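Local coordinates for oligopeptide-binding protein oppA (Lactococcus lactis, PDB 3DRF) that binds oligopeptides in a voluminous cavity between its lobes, closing like a Venus flytrap, for uptake by the OppABCDF ABC transporter, at residues A[87-92]-A[98-103]; A[70-75]-A[104-109]; A[134-139]-A[144-149]; A[192-197]-A[219-224]. All blocks are in the same frame, centred on the assembly; numbering follows the deposited sequence.

Contact 1: A[87-92]-A[98-103]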
loop_
_atom_site.group_PDB
_atom_site.type_symbol
_atom_site.label_atom_id
_atom_site.label_comp_id
_atom_site.label_asym_id
_atom_site.label_seq_id
_atom_site.Cartn_x
_atom_site.Cartn_y
_atom_site.Cartn_z
ATOM N N ALA A 87 -4.895 -7.712 21.079
ATOM C CA ALA A 87 -4.767 -6.602 22.014
ATOM C C ALA A 87 -5.998 -5.691 21.867
ATOM O O ALA A 87 -6.702 -5.783 20.896
ATOM C CB ALA A 87 -3.460 -5.777 21.733
ATOM N N ASP A 88 -6.182 -4.865 22.880
ATOM C CA ASP A 88 -7.186 -3.760 22.842
ATOM C C ASP A 88 -6.435 -2.413 22.916
ATOM O O ASP A 88 -5.363 -2.315 23.446
ATOM C CB ASP A 88 -8.129 -3.853 24.062
ATOM C CG ASP A 88 -9.034 -5.111 24.062
ATOM O OD1 ASP A 88 -9.132 -5.773 23.073
ATOM O OD2 ASP A 88 -9.641 -5.274 25.106
ATOM N N VAL A 89 -7.063 -1.381 22.369
ATOM C CA VAL A 89 -6.549 -0.023 22.441
ATOM C C VAL A 89 -7.650 0.882 23.030
ATOM O O VAL A 89 -8.798 0.783 22.678
ATOM C CB VAL A 89 -5.987 0.442 21.098
ATOM C CG1 VAL A 89 -7.087 0.435 20.015
ATOM C CG2 VAL A 89 -5.386 1.847 21.240
ATOM N N ALA A 90 -7.253 1.734 23.949
ATOM C CA ALA A 90 -8.124 2.767 24.553
ATOM C C ALA A 90 -7.543 4.153 24.312
ATOM O O ALA A 90 -6.422 4.419 24.631
ATOM C CB ALA A 90 -8.225 2.543 26.028
ATOM N N LEU A 91 -8.326 5.048 23.749
ATOM C CA LEU A 91 -7.941 6.445 23.552
ATOM C C LEU A 91 -8.366 7.305 24.718
ATOM O O LEU A 91 -9.454 7.191 25.165
ATOM C CB LEU A 91 -8.579 6.982 22.242
ATOM C CG LEU A 91 -8.344 6.147 20.954
ATOM C CD1 LEU A 91 -9.028 6.833 19.797
ATOM C CD2 LEU A 91 -6.804 6.025 20.642
ATOM N N ASP A 92 -7.500 8.163 25.185
ATOM C CA ASP A 92 -7.833 9.214 26.157
ATOM C C ASP A 92 -7.517 10.558 25.534
ATOM O O ASP A 92 -6.431 10.974 25.441
ATOM C CB ASP A 92 -7.053 8.990 27.463
ATOM C CG ASP A 92 -7.316 10.050 28.505
ATOM O OD1 ASP A 92 -7.846 11.094 28.246
ATOM O OD2 ASP A 92 -6.922 9.748 29.633
ATOM N N ALA A 98 -2.895 6.939 23.648
ATOM C CA ALA A 98 -3.419 5.592 23.355
ATOM C C ALA A 98 -2.745 4.623 24.343
ATOM O O ALA A 98 -1.551 4.663 24.547
ATOM C CB ALA A 98 -3.128 5.167 21.901
ATOM N N THR A 99 -3.553 3.768 24.935
ATOM C CA THR A 99 -3.059 2.735 25.825
ATOM C C THR A 99 -3.417 1.388 25.215
ATOM O O THR A 99 -4.577 1.088 25.014
ATOM C CB THR A 99 -3.686 2.868 27.217
ATOM O OG1 THR A 99 -3.386 4.154 27.731
ATOM C CG2 THR A 99 -3.089 1.828 28.170
ATOM N N ILE A 100 -2.377 0.602 24.940
ATOM C CA ILE A 100 -2.504 -0.703 24.290
ATOM C C ILE A 100 -2.326 -1.777 25.377
ATOM O O ILE A 100 -1.367 -1.764 26.088
ATOM C CB ILE A 100 -1.419 -0.882 23.156
ATOM C CG1 ILE A 100 -1.634 0.073 21.969
ATOM C CG2 ILE A 100 -1.444 -2.303 22.652
ATOM C CD1 ILE A 100 -1.150 1.501 22.214
ATOM N N THR A 101 -3.286 -2.684 25.472
ATOM C CA THR A 101 -3.219 -3.825 26.417
ATOM C C THR A 101 -3.195 -5.137 25.636
ATOM O O THR A 101 -4.151 -5.497 25.035
ATOM C CB THR A 101 -4.433 -3.798 27.370
ATOM O OG1 THR A 101 -4.417 -2.549 28.071
ATOM C CG2 THR A 101 -4.367 -4.920 28.398
ATOM N N LEU A 102 -2.050 -5.783 25.678
ATOM C CA LEU A 102 -1.877 -7.091 25.024
ATOM C C LEU A 102 -2.599 -8.168 25.888
ATOM O O LEU A 102 -2.536 -8.130 27.070
ATOM C CB LEU A 102 -0.377 -7.450 24.937
ATOM C CG LEU A 102 0.514 -6.422 24.247
ATOM C CD1 LEU A 102 1.978 -6.799 24.448
ATOM C CD2 LEU A 102 0.190 -6.272 22.750
ATOM N N ARG A 103 -3.208 -9.136 25.229
ATOM C CA ARG A 103 -3.786 -10.271 25.987
ATOM C C ARG A 103 -2.739 -10.952 26.870
ATOM O O ARG A 103 -1.623 -11.123 26.502
ATOM C CB ARG A 103 -4.400 -11.300 25.019
ATOM C CG ARG A 103 -5.796 -10.935 24.595
ATOM C CD ARG A 103 -6.329 -12.047 23.653
ATOM N NE ARG A 103 -7.702 -11.828 23.207
ATOM C CZ ARG A 103 -8.748 -12.398 23.768
ATOM N NH1 ARG A 103 -8.585 -13.206 24.806
ATOM N NH2 ARG A 103 -9.934 -12.153 23.284
HETATM O O HOH W 1 -5.117 6.048 26.727
#
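Ala-87 lays its methyl against the end of Leu-102, with CB 3.8 Å from Leu-102 CD2. The same methyl meets Ile-100 CG2, the branch that stands anti to the backbone N (CG1 takes the place beside that N, chi1 -67°). Further along this face, Ala-98 CB is met by two branches from the facing strand. Val-89 CG2 comes to 4.1 Å from Ala-98 CB, and Leu-91 CD2 reaches the same methyl. Strands 87-92 and 97-102 form an antiparallel beta hairpin at one edge of a four-stranded sheet. Strand 170-174 pairs with the far side of 97-102, where Ile-171 and Val-173 pack on Ile-100. Phe-73 packs on Ala-87 and Val-89. Two hydrogen-bonded pairs hold the hairpin. In the first, Asp-88 N gives to Thr-101 O at 3.0 Å, and Thr-101 N returns a bond to Asp-88 O at 2.9 Å. In the other pair, Ala-90 N and Thr-99 O are 3.0 Å apart, matched by Thr-99 N to Ala-90 O. Asp-88, Ala-90, Thr-99 and Thr-101 point to the other face. There a water donates to Ala-90 O at 3.0 Å and hydrogen-bonds to Thr-99 OG1 at 2.8 Å. Asp-88 OD1 turns instead to the backbone N of Gly-84.

Contact 2: A[70-75]-A[104-109]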
loop_
_atom_site.group_PDB
_atom_site.type_symbol
_atom_site.label_atom_id
_atom_site.label_comp_id
_atom_site.label_asym_id
_atom_site.label_seq_id
_atom_site.Cartn_x
_atom_site.Cartn_y
_atom_site.Cartn_z
ATOM N N ASP A 70 1.638 -9.864 12.168
ATOM C CA ASP A 70 1.402 -9.748 13.610
ATOM C C ASP A 70 0.607 -8.491 14.027
ATOM O O ASP A 70 0.900 -7.789 14.936
ATOM C CB ASP A 70 2.722 -9.964 14.387
ATOM C CG ASP A 70 3.299 -11.346 14.105
ATOM O OD1 ASP A 70 2.482 -12.277 14.080
ATOM O OD2 ASP A 70 4.470 -11.442 13.908
ATOM N N GLY A 71 -0.458 -8.323 13.275
ATOM C CA GLY A 71 -1.483 -7.344 13.602
ATOM C C GLY A 71 -2.161 -7.648 14.927
ATOM O O GLY A 71 -2.364 -8.812 15.276
ATOM N N LEU A 72 -2.493 -6.599 15.673
ATOM C CA LEU A 72 -2.992 -6.735 17.055
ATOM C C LEU A 72 -4.505 -6.589 17.266
ATOM O O LEU A 72 -5.015 -7.146 18.167
ATOM C CB LEU A 72 -2.305 -5.676 17.953
ATOM C CG LEU A 72 -0.830 -5.916 18.239
ATOM C CD1 LEU A 72 -0.311 -4.742 19.015
ATOM C CD2 LEU A 72 -0.623 -7.280 19.040
ATOM N N PHE A 73 -5.140 -5.758 16.447
ATOM C CA PHE A 73 -6.510 -5.288 16.783
ATOM C C PHE A 73 -7.592 -5.851 15.872
ATOM O O PHE A 73 -7.424 -5.974 14.697
ATOM C CB PHE A 73 -6.550 -3.758 16.727
ATOM C CG PHE A 73 -5.485 -3.085 17.569
ATOM C CD1 PHE A 73 -5.468 -3.269 18.937
ATOM C CD2 PHE A 73 -4.530 -2.275 16.978
ATOM C CE1 PHE A 73 -4.468 -2.678 19.746
ATOM C CE2 PHE A 73 -3.511 -1.670 17.773
ATOM C CZ PHE A 73 -3.479 -1.885 19.168
ATOM N N PHE A 74 -8.739 -6.123 16.452
ATOM C CA PHE A 74 -9.925 -6.463 15.687
ATOM C C PHE A 74 -10.671 -5.170 15.384
ATOM O O PHE A 74 -10.502 -4.193 16.059
ATOM C CB PHE A 74 -10.841 -7.407 16.499
ATOM C CG PHE A 74 -10.420 -8.900 16.498
ATOM C CD1 PHE A 74 -9.291 -9.320 15.869
ATOM C CD2 PHE A 74 -11.211 -9.845 17.136
ATOM C CE1 PHE A 74 -8.938 -10.680 15.860
ATOM C CE2 PHE A 74 -10.838 -11.213 17.132
ATOM C CZ PHE A 74 -9.710 -11.571 16.518
ATOM N N THR A 75 -11.491 -5.246 14.345
ATOM C CA THR A 75 -12.367 -4.134 13.941
ATOM C C THR A 75 -13.728 -4.643 13.551
ATOM O O THR A 75 -13.911 -5.798 13.356
ATOM C CB THR A 75 -11.827 -3.300 12.723
ATOM O OG1 THR A 75 -11.964 -4.073 11.518
ATOM C CG2 THR A 75 -10.335 -2.873 12.904
ATOM N N LYS A 104 -3.153 -11.347 28.059
ATOM C CA LYS A 104 -2.285 -12.113 28.977
ATOM C C LYS A 104 -1.644 -13.345 28.345
ATOM O O LYS A 104 -0.496 -13.630 28.580
ATOM C CB LYS A 104 -3.089 -12.508 30.221
ATOM C CG LYS A 104 -2.269 -13.069 31.291
ATOM C CD LYS A 104 -3.186 -13.522 32.446
ATOM C CE LYS A 104 -2.756 -14.823 33.164
ATOM N NZ LYS A 104 -3.376 -14.842 34.553
ATOM N N ASP A 105 -2.419 -14.033 27.530
ATOM C CA ASP A 105 -1.989 -15.293 26.871
ATOM C C ASP A 105 -1.515 -15.135 25.418
ATOM O O ASP A 105 -1.425 -16.050 24.684
ATOM C CB ASP A 105 -3.036 -16.408 27.001
ATOM C CG ASP A 105 -4.371 -16.026 26.466
ATOM O OD1 ASP A 105 -4.641 -14.856 26.118
ATOM O OD2 ASP A 105 -5.241 -16.934 26.415
ATOM N N LEU A 106 -1.266 -13.909 25.032
ATOM C CA LEU A 106 -0.648 -13.673 23.718
ATOM C C LEU A 106 0.839 -14.068 23.735
ATOM O O LEU A 106 1.603 -13.498 24.441
ATOM C CB LEU A 106 -0.818 -12.179 23.312
ATOM C CG LEU A 106 -0.240 -11.797 21.966
ATOM C CD1 LEU A 106 -0.954 -12.546 20.797
ATOM C CD2 LEU A 106 -0.298 -10.218 21.784
ATOM N N LYS A 107 1.148 -15.023 22.885
ATOM C CA LYS A 107 2.485 -15.595 22.774
ATOM C C LYS A 107 2.987 -15.574 21.318
ATOM O O LYS A 107 2.244 -15.510 20.403
ATOM C CB LYS A 107 2.430 -17.051 23.303
ATOM C CG LYS A 107 2.100 -17.176 24.814
ATOM C CD LYS A 107 2.078 -18.669 25.203
ATOM C CE LYS A 107 1.709 -18.776 26.659
ATOM N NZ LYS A 107 2.808 -18.093 27.345
ATOM N N TRP A 108 4.281 -15.634 21.193
ATOM C CA TRP A 108 4.953 -15.986 19.935
ATOM C C TRP A 108 4.884 -17.505 19.687
ATOM O O TRP A 108 4.608 -18.286 20.596
ATOM C CB TRP A 108 6.468 -15.598 20.021
ATOM C CG TRP A 108 6.636 -14.058 20.123
ATOM C CD1 TRP A 108 6.937 -13.367 21.238
ATOM C CD2 TRP A 108 6.388 -13.096 19.089
ATOM N NE1 TRP A 108 6.958 -12.016 20.967
ATOM C CE2 TRP A 108 6.596 -11.834 19.659
ATOM C CE3 TRP A 108 6.080 -13.190 17.726
ATOM C CZ2 TRP A 108 6.512 -10.651 18.914
ATOM C CZ3 TRP A 108 5.974 -12.013 16.990
ATOM C CH2 TRP A 108 6.189 -10.743 17.599
ATOM N N SER A 109 5.186 -17.880 18.448
ATOM C CA SER A 109 5.056 -19.282 18.021
ATOM C C SER A 109 6.151 -20.215 18.618
ATOM O O SER A 109 6.107 -21.383 18.414
ATOM C CB SER A 109 5.031 -19.348 16.509
ATOM O OG SER A 109 6.141 -18.637 15.985
#
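Asp-70 meets Trp-108 in a buried junction between two loop regions of the solute-binding protein fold. One leads into the short strand 74-75; the other links strand 97-102 to helix 116-127. From Asp-70 CB the chain heads toward the 104-109 segment. CG is anti to the carbonyl carbon (chi1 -60°), which carries the carboxylate to the six-membered ring of Trp-108. Asp-70 CG lies 4.0 Å from Trp-108 CZ3. Beyond it, Asp-70 OD2 approaches the indole edge near the ring plane, 3.5 Å from Trp-108 CZ3 and 4.1 Å from Trp-108 CH2. The carboxylate stands almost perpendicular to the indole, with the planes 85° apart. The other oxygen, OD1, has a separate task: it hydrogen-bonds to Thr-221 OG1. Trp-108 NE1 in turn bonds to Asp-118 OD2, so both polar groups have partners beyond this pair. A second, purely apolar touch lies nearby. The side chains of Leu-72 and Leu-106 cross at about a right angle. Leu-106 points toward the other segment, with CG anti to its backbone N (chi1 -179°). The meeting atoms are two methyls, Leu-72 CD2 and Leu-106 CD2, 4.0 Å apart.

Contact 3: A[134-139]-A[144-149]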
loop_
_atom_site.group_PDB
_atom_site.type_symbol
_atom_site.label_atom_id
_atom_site.label_comp_id
_atom_site.label_asym_id
_atom_site.label_seq_id
_atom_site.Cartn_x
_atom_site.Cartn_y
_atom_site.Cartn_z
ATOM N N ASP A 134 11.376 1.919 4.693
ATOM C CA ASP A 134 10.921 2.989 3.789
ATOM C C ASP A 134 9.595 3.609 4.307
ATOM O O ASP A 134 9.005 4.374 3.593
ATOM C CB ASP A 134 10.705 2.358 2.395
ATOM C CG ASP A 134 11.964 1.656 1.885
ATOM O OD1 ASP A 134 12.969 2.283 1.848
ATOM O OD2 ASP A 134 11.884 0.485 1.611
ATOM N N ARG A 135 9.212 3.288 5.554
ATOM C CA ARG A 135 7.897 3.664 6.096
ATOM C C ARG A 135 7.878 4.867 7.085
ATOM O O ARG A 135 6.897 5.126 7.715
ATOM C CB ARG A 135 7.190 2.444 6.701
ATOM C CG ARG A 135 6.791 1.376 5.669
ATOM C CD ARG A 135 5.959 0.280 6.391
ATOM N NE ARG A 135 5.401 -0.688 5.426
ATOM C CZ ARG A 135 4.299 -0.493 4.745
ATOM N NH1 ARG A 135 3.854 -1.421 3.929
ATOM N NH2 ARG A 135 3.629 0.617 4.878
ATOM N N TRP A 136 8.959 5.645 7.122
ATOM C CA TRP A 136 8.909 6.912 7.860
ATOM C C TRP A 136 7.850 7.836 7.172
ATOM O O TRP A 136 7.646 7.801 5.979
ATOM C CB TRP A 136 10.329 7.586 7.940
ATOM C CG TRP A 136 10.273 8.845 8.838
ATOM C CD1 TRP A 136 10.306 10.102 8.404
ATOM C CD2 TRP A 136 10.053 8.916 10.283
ATOM N NE1 TRP A 136 10.177 10.986 9.470
ATOM C CE2 TRP A 136 9.975 10.272 10.619
ATOM C CE3 TRP A 136 9.893 7.953 11.298
ATOM C CZ2 TRP A 136 9.786 10.707 11.934
ATOM C CZ3 TRP A 136 9.699 8.377 12.577
ATOM C CH2 TRP A 136 9.664 9.723 12.900
ATOM N N THR A 137 7.211 8.661 7.992
ATOM C CA THR A 137 6.096 9.483 7.531
ATOM C C THR A 137 5.880 10.570 8.589
ATOM O O THR A 137 6.226 10.403 9.695
ATOM C CB THR A 137 4.822 8.617 7.362
ATOM O OG1 THR A 137 3.721 9.534 7.256
ATOM C CG2 THR A 137 4.599 7.599 8.567
ATOM N N ASP A 138 5.313 11.698 8.198
ATOM C CA ASP A 138 5.017 12.732 9.192
ATOM C C ASP A 138 3.955 12.312 10.218
ATOM O O ASP A 138 3.829 12.941 11.257
ATOM C CB ASP A 138 4.629 14.044 8.513
ATOM C CG ASP A 138 5.826 14.745 7.918
ATOM O OD1 ASP A 138 6.711 15.095 8.718
ATOM O OD2 ASP A 138 5.881 14.931 6.680
ATOM N N SER A 139 3.215 11.234 9.958
ATOM C CA SER A 139 2.250 10.766 11.001
ATOM C C SER A 139 2.991 10.394 12.293
ATOM O O SER A 139 2.508 10.628 13.365
ATOM C CB SER A 139 1.508 9.525 10.518
ATOM O OG SER A 139 0.790 9.762 9.282
ATOM N N VAL A 144 5.266 11.968 20.848
ATOM C CA VAL A 144 6.283 12.717 21.603
ATOM C C VAL A 144 7.606 11.949 21.617
ATOM O O VAL A 144 7.648 10.800 21.940
ATOM C CB VAL A 144 5.757 13.002 23.068
ATOM C CG1 VAL A 144 6.851 13.661 23.898
ATOM C CG2 VAL A 144 4.578 13.993 23.002
ATOM N N GLY A 145 8.678 12.667 21.262
ATOM C CA GLY A 145 10.012 12.059 21.290
ATOM C C GLY A 145 10.415 11.246 20.045
ATOM O O GLY A 145 11.549 10.886 19.884
ATOM N N LEU A 146 9.475 10.946 19.178
ATOM C CA LEU A 146 9.766 9.997 18.080
ATOM C C LEU A 146 10.604 10.628 16.964
ATOM O O LEU A 146 11.519 10.013 16.469
ATOM C CB LEU A 146 8.483 9.308 17.559
ATOM C CG LEU A 146 8.748 8.113 16.568
ATOM C CD1 LEU A 146 9.749 7.051 17.019
ATOM C CD2 LEU A 146 7.412 7.378 16.351
ATOM N N SER A 147 10.362 11.898 16.682
ATOM C CA SER A 147 11.199 12.616 15.726
ATOM C C SER A 147 12.666 12.639 16.197
ATOM O O SER A 147 13.554 12.390 15.460
ATOM C CB SER A 147 10.660 14.045 15.480
ATOM O OG SER A 147 9.388 13.990 14.878
ATOM N N ASP A 148 12.882 12.925 17.465
ATOM C CA ASP A 148 14.256 13.056 17.986
ATOM C C ASP A 148 14.956 11.651 18.042
ATOM O O ASP A 148 16.127 11.543 17.861
ATOM C CB ASP A 148 14.189 13.690 19.386
ATOM C CG ASP A 148 14.087 15.218 19.346
ATOM O OD1 ASP A 148 14.236 15.830 18.349
ATOM O OD2 ASP A 148 13.870 15.725 20.414
ATOM N N TYR A 149 14.181 10.598 18.297
ATOM C CA TYR A 149 14.725 9.242 18.160
ATOM C C TYR A 149 15.140 8.940 16.710
ATOM O O TYR A 149 16.183 8.505 16.459
ATOM C CB TYR A 149 13.708 8.225 18.686
ATOM C CG TYR A 149 14.216 6.783 18.569
ATOM C CD1 TYR A 149 15.086 6.242 19.534
ATOM C CD2 TYR A 149 13.883 5.982 17.478
ATOM C CE1 TYR A 149 15.578 4.948 19.417
ATOM C CE2 TYR A 149 14.388 4.666 17.373
ATOM C CZ TYR A 149 15.201 4.189 18.359
ATOM O OH TYR A 149 15.657 2.907 18.221
#
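Trp-136 and Leu-146 meet where the irregular chain of 134-139 comes up against the first turn of helix 146-150, with Gly-145 at the N-cap. The helix starts with a backbone bond from Tyr-149 N to Gly-145 O, 3.1 Å. Gly-145 has a positive phi of 84°, a conformation suited to glycine. The Trp-136 side chain has its CG anti to the backbone N (chi1 -174°), and the six-membered ring is the part that reaches the helix. Trp-136 CH2 lies 4.1 Å from Leu-146 CG, and Trp-136 CZ3 is equally near that carbon. The indole and the leucine lie alongside each other, pointing opposite ways. Trp-136 CH2 also comes to 4.0 Å from Leu-146 O, an oblique approach to the ring. Next along the helix, Ser-147 CA is 4.3 Å from Trp-136 CH2. His-150 stacks on the indole, and Ala-127 of helix 116-127 touches both Trp-136 and Leu-146. The same loop reaches the ligand: Arg-135 NH1 hydrogen-bonds to the backbone of the bound peptide. Just after Trp-136 the chain makes an ST turn, whose Thr-137 OG1 also bonds to Asp-483 OD1. In that turn Ser-139 N donates to Thr-137 OG1 at 3.2 Å, with an N-H...O angle of 173°.

Contact 4: A[192-197]-A[219-224]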
loop_
_atom_site.group_PDB
_atom_site.type_symbol
_atom_site.label_atom_id
_atom_site.label_comp_id
_atom_site.label_asym_id
_atom_site.label_seq_id
_atom_site.Cartn_x
_atom_site.Cartn_y
_atom_site.Cartn_z
ATOM N N GLU A 192 0.248 -0.977 14.744
ATOM C CA GLU A 192 -0.700 -2.040 15.115
ATOM C C GLU A 192 -0.112 -3.417 15.073
ATOM O O GLU A 192 -0.836 -4.364 15.066
ATOM C CB GLU A 192 -1.958 -1.978 14.185
ATOM C CG GLU A 192 -2.635 -0.578 14.122
ATOM C CD GLU A 192 -3.885 -0.551 13.268
ATOM O OE1 GLU A 192 -4.617 -1.531 13.200
ATOM O OE2 GLU A 192 -4.111 0.480 12.705
ATOM N N THR A 193 1.214 -3.517 15.033
ATOM C CA THR A 193 1.907 -4.818 15.000
ATOM C C THR A 193 2.974 -4.884 16.092
ATOM O O THR A 193 3.373 -3.896 16.601
ATOM C CB THR A 193 2.576 -5.052 13.604
ATOM O OG1 THR A 193 3.556 -4.026 13.365
ATOM C CG2 THR A 193 1.528 -4.997 12.462
ATOM N N VAL A 194 3.378 -6.114 16.389
ATOM C CA VAL A 194 4.512 -6.428 17.284
ATOM C C VAL A 194 5.653 -7.113 16.507
ATOM O O VAL A 194 5.466 -7.694 15.513
ATOM C CB VAL A 194 4.052 -7.369 18.465
ATOM C CG1 VAL A 194 3.282 -6.568 19.516
ATOM C CG2 VAL A 194 3.210 -8.569 17.974
ATOM N N ALA A 195 6.837 -6.945 17.043
ATOM C CA ALA A 195 8.068 -7.591 16.526
ATOM C C ALA A 195 8.734 -8.311 17.679
ATOM O O ALA A 195 8.750 -7.782 18.781
ATOM C CB ALA A 195 9.017 -6.513 15.928
ATOM N N PRO A 196 9.272 -9.491 17.420
ATOM C CA PRO A 196 9.783 -10.333 18.520
ATOM C C PRO A 196 11.207 -9.902 18.970
ATOM O O PRO A 196 12.208 -10.469 18.538
ATOM C CB PRO A 196 9.731 -11.738 17.908
ATOM C CG PRO A 196 9.961 -11.484 16.381
ATOM C CD PRO A 196 9.182 -10.205 16.134
ATOM N N TYR A 197 11.224 -8.925 19.872
ATOM C CA TYR A 197 12.491 -8.310 20.294
ATOM C C TYR A 197 13.510 -9.310 20.891
ATOM O O TYR A 197 14.618 -9.285 20.524
ATOM C CB TYR A 197 12.217 -7.145 21.251
ATOM C CG TYR A 197 13.493 -6.578 21.842
ATOM C CD1 TYR A 197 14.341 -5.796 21.090
ATOM C CD2 TYR A 197 13.858 -6.879 23.146
ATOM C CE1 TYR A 197 15.518 -5.297 21.651
ATOM C CE2 TYR A 197 15.025 -6.366 23.713
ATOM C CZ TYR A 197 15.830 -5.606 22.935
ATOM O OH TYR A 197 17.018 -5.072 23.438
ATOM N N LEU A 219 9.418 -15.813 14.037
ATOM C CA LEU A 219 8.319 -16.051 14.972
ATOM C C LEU A 219 7.088 -15.231 14.568
ATOM O O LEU A 219 7.198 -14.117 14.086
ATOM C CB LEU A 219 8.703 -15.686 16.429
ATOM C CG LEU A 219 9.964 -16.378 16.980
ATOM C CD1 LEU A 219 10.157 -16.031 18.483
ATOM C CD2 LEU A 219 9.845 -17.921 16.794
ATOM N N VAL A 220 5.919 -15.815 14.817
ATOM C CA VAL A 220 4.638 -15.156 14.518
ATOM C C VAL A 220 3.667 -15.377 15.661
ATOM O O VAL A 220 3.907 -16.088 16.599
ATOM C CB VAL A 220 4.022 -15.638 13.189
ATOM C CG1 VAL A 220 5.041 -15.479 12.040
ATOM C CG2 VAL A 220 3.570 -17.137 13.309
ATOM N N THR A 221 2.557 -14.686 15.543
ATOM C CA THR A 221 1.530 -14.673 16.608
ATOM C C THR A 221 0.130 -15.204 16.145
ATOM O O THR A 221 -0.739 -15.311 16.920
ATOM C CB THR A 221 1.304 -13.221 17.164
ATOM O OG1 THR A 221 0.716 -12.377 16.156
ATOM C CG2 THR A 221 2.619 -12.608 17.699
ATOM N N GLY A 222 -0.017 -15.511 14.875
ATOM C CA GLY A 222 -1.314 -15.830 14.305
ATOM C C GLY A 222 -1.754 -17.297 14.499
ATOM O O GLY A 222 -1.105 -18.069 15.127
ATOM N N PRO A 223 -2.890 -17.649 13.892
ATOM C CA PRO A 223 -3.455 -19.015 14.110
ATOM C C PRO A 223 -2.589 -20.110 13.481
ATOM O O PRO A 223 -2.646 -21.234 13.957
ATOM C CB PRO A 223 -4.876 -18.942 13.481
ATOM C CG PRO A 223 -4.853 -17.684 12.597
ATOM C CD PRO A 223 -3.823 -16.729 13.206
ATOM N N PHE A 224 -1.797 -19.791 12.484
ATOM C CA PHE A 224 -0.845 -20.712 11.867
ATOM C C PHE A 224 0.570 -20.128 11.991
ATOM O O PHE A 224 0.756 -18.959 12.140
ATOM C CB PHE A 224 -1.148 -20.934 10.357
ATOM C CG PHE A 224 -2.475 -21.657 10.092
ATOM C CD1 PHE A 224 -2.493 -23.016 9.856
ATOM C CD2 PHE A 224 -3.672 -20.977 10.130
ATOM C CE1 PHE A 224 -3.686 -23.691 9.670
ATOM C CE2 PHE A 224 -4.903 -21.628 9.936
ATOM C CZ PHE A 224 -4.900 -23.000 9.692
#
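An inverse gamma turn centred on Pro-196 forms one side of this contact, immediately before helix 197-200 in the solute-binding protein fold. The facing segment, 219-224, is the loop that leads into strand 224-230. The two run past each other without a hydrogen bond between them, and two small apolar touches join them. At the turn, Pro-196 and Leu-219 both direct their CB atoms toward the opposite segment. Pro-196 CB and Leu-219 CB lie 4.3 Å apart, so it is the base of the leucine that meets the proline ring. The CA atoms of these two residues are 6.9 Å apart. At Val-194 and Thr-221 the backbones are wider apart, with 8.8 Å between the CA atoms. Here the side chains fill the gap and meet at a slant. Val-194 puts CG2 between its backbone N and carbonyl carbon, with CG1 beside the N (chi1 -76°). In Thr-221 the hydroxyl OG1 takes that place (chi1 67°), and the methyl CG2 stands beside the N, anti to the carbonyl carbon. The threonine thus offers its methyl to the valine and its hydroxyl to Asp-70. Trp-108 packs on both Pro-196 and Thr-221, bridging the two touches. Val-194 also touches Asp-118 and Tyr-119 of helix 116-127. Val-194 CG2 lies 4.1 Å from Thr-221 CG2.

Overall arrangement
From the N terminus, segment 70-75 comes first, and contact 2 closes when the chain returns at 104-109. Contact 1, the hairpin 87-92/98-103, falls wholly within that span. The two touch: Leu-72 bonds to Ala-87 through the backbone, and the Phe-73 ring packs on the hairpin. Contact 3 follows in series, closing a short loop ahead of helix 146-150. Its centre lies about 24 Å from that of contact 2, and it touches none of the others. Contact 4 closes last, between 192-197 and 219-224. It returns to contact 2, with centres about 7 Å apart. Leu-72 bonds through its backbone to Glu-192, ahead of helix 197-200, and Asp-70 bonds to Thr-221 in the loop before strand 224-230.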